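Long-range contact in 2-aminomuconic 6-semialdehyde dehydrogenase (Pseudomonas sp., PDB 7BZV), which probably oxidises 2-aminomuconic 6-semialdehyde with NAD+ as cofactor, in the meta-cleavage pathway of 2-aminophenol catabolism: residues A37-V42 with A214-S219. Sequence-based numbering, arbitrary orientation.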
# COMPACT_ATOMS: atom_id res chain seq x y z
N ALA B 37 -22.90 2.35 -37.41
CA ALA B 37 -21.54 2.14 -37.90
C ALA B 37 -21.40 0.71 -38.41
O ALA B 37 -21.80 -0.24 -37.73
CB ALA B 37 -20.53 2.39 -36.78
N ASP B 38 -20.82 0.57 -39.61
CA ASP B 38 -20.60 -0.74 -40.19
C ASP B 38 -19.27 -1.33 -39.70
O ASP B 38 -18.51 -0.68 -38.98
CB ASP B 38 -20.60 -0.67 -41.72
CG ASP B 38 -19.74 0.45 -42.26
OD1 ASP B 38 -18.58 0.58 -41.81
OD2 ASP B 38 -20.23 1.20 -43.14
N ARG B 39 -19.00 -2.57 -40.09
CA ARG B 39 -17.74 -3.20 -39.72
C ARG B 39 -16.55 -2.34 -40.12
O ARG B 39 -15.55 -2.29 -39.40
CB ARG B 39 -17.63 -4.58 -40.38
CG ARG B 39 -16.57 -5.48 -39.76
CD ARG B 39 -16.70 -6.93 -40.23
NE ARG B 39 -16.99 -7.81 -39.11
CZ ARG B 39 -18.11 -8.53 -39.00
NH1 ARG B 39 -19.03 -8.47 -39.96
NH2 ARG B 39 -18.30 -9.30 -37.93
N ASP B 40 -16.67 -1.64 -41.25
CA ASP B 40 -15.56 -0.86 -41.79
C ASP B 40 -15.20 0.30 -40.87
O ASP B 40 -14.02 0.59 -40.63
CB ASP B 40 -15.91 -0.30 -43.17
CG ASP B 40 -15.69 -1.30 -44.28
OD1 ASP B 40 -15.13 -2.38 -44.02
OD2 ASP B 40 -16.09 -0.98 -45.43
N LEU B 41 -16.22 1.01 -40.38
CA LEU B 41 -15.97 2.19 -39.57
C LEU B 41 -15.39 1.79 -38.22
O LEU B 41 -14.49 2.46 -37.69
CB LEU B 41 -17.26 2.99 -39.40
CG LEU B 41 -17.05 4.39 -38.81
CD1 LEU B 41 -15.98 5.17 -39.55
CD2 LEU B 41 -18.36 5.19 -38.79
N VAL B 42 -15.88 0.69 -37.65
CA VAL B 42 -15.30 0.18 -36.41
C VAL B 42 -13.83 -0.15 -36.63
O VAL B 42 -12.96 0.19 -35.81
CB VAL B 42 -16.08 -1.03 -35.91
CG1 VAL B 42 -15.31 -1.73 -34.78
CG2 VAL B 42 -17.47 -0.60 -35.44
N ALA B 214 -22.24 -2.94 -34.29
CA ALA B 214 -21.00 -2.34 -33.80
C ALA B 214 -20.46 -3.10 -32.60
O ALA B 214 -19.25 -3.32 -32.50
CB ALA B 214 -21.21 -0.87 -33.44
N GLY B 215 -21.33 -3.50 -31.68
CA GLY B 215 -20.86 -4.20 -30.49
C GLY B 215 -20.12 -5.49 -30.81
O GLY B 215 -19.04 -5.76 -30.27
N GLU B 216 -20.72 -6.33 -31.66
CA GLU B 216 -20.05 -7.56 -32.09
C GLU B 216 -18.75 -7.24 -32.82
O GLU B 216 -17.73 -7.91 -32.62
CB GLU B 216 -21.00 -8.36 -32.99
CG GLU B 216 -20.41 -9.61 -33.64
CD GLU B 216 -21.38 -10.23 -34.66
OE1 GLU B 216 -22.46 -10.70 -34.24
OE2 GLU B 216 -21.06 -10.24 -35.87
N PHE B 217 -18.77 -6.20 -33.67
CA PHE B 217 -17.56 -5.82 -34.40
C PHE B 217 -16.44 -5.49 -33.43
O PHE B 217 -15.31 -5.98 -33.59
CB PHE B 217 -17.83 -4.63 -35.31
CG PHE B 217 -18.93 -4.85 -36.28
CD1 PHE B 217 -19.35 -6.13 -36.59
CD2 PHE B 217 -19.57 -3.77 -36.87
CE1 PHE B 217 -20.40 -6.34 -37.48
CE2 PHE B 217 -20.61 -3.98 -37.77
CZ PHE B 217 -21.03 -5.26 -38.06
N ILE B 218 -16.73 -4.67 -32.42
CA ILE B 218 -15.68 -4.31 -31.48
C ILE B 218 -15.14 -5.56 -30.81
O ILE B 218 -13.93 -5.77 -30.74
CB ILE B 218 -16.20 -3.30 -30.43
CG1 ILE B 218 -16.48 -1.93 -31.05
CG2 ILE B 218 -15.19 -3.18 -29.32
CD1 ILE B 218 -17.25 -1.01 -30.08
N SER B 219 -16.04 -6.41 -30.30
CA SER B 219 -15.62 -7.56 -29.50
C SER B 219 -14.80 -8.57 -30.31
O SER B 219 -13.97 -9.28 -29.72
CB SER B 219 -16.85 -8.27 -28.90
OG SER B 219 -17.66 -8.86 -29.89
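The N-terminal strand-helix unit of the aldehyde dehydrogenase fold (strand 30-35, helix 39-52) meets helix 214-220, which follows strand 203-205 in the parallel part of its sheet, with Arg39 across the Phe217 ring. Arg39 CB sits over the ring centre, 4.0 Å from the Phe217 centroid and 10° off the normal, a CH-pi contact. With CG anti to the backbone N (chi1 -163°) and a bend at chi3, the guanidinium returns to the phenyl: Phe217 CE1 lies over its face, 3.5 Å from Arg39 CZ, the planes 48° apart. Arg39 NH2 makes a long salt bridge to Glu216 OE2 (3.6 Å) and a weak hydrogen bond to Gln220 OE1; Glu216 OE1 accepts from Asn212 N. On the buried side, Val42 CG1 touches Phe217 CB and Ile218 CG1, both at 3.9 Å, and Val42 CG2 reaches Ala214 CB at 4.2 Å; Ala214 and Ile218 also touch strand 173-177. N-cap Asp38, its OD1 accepting from Leu41 N (2.8 Å), begins the helix whose Arg39 N makes the shortest approach, 3.2 Å from Phe217 CE2. No hydrogen bond crosses; cohesion rests mainly on Phe217 against Arg39, then the Val42 methyls, the exposed charge pair probably adding little.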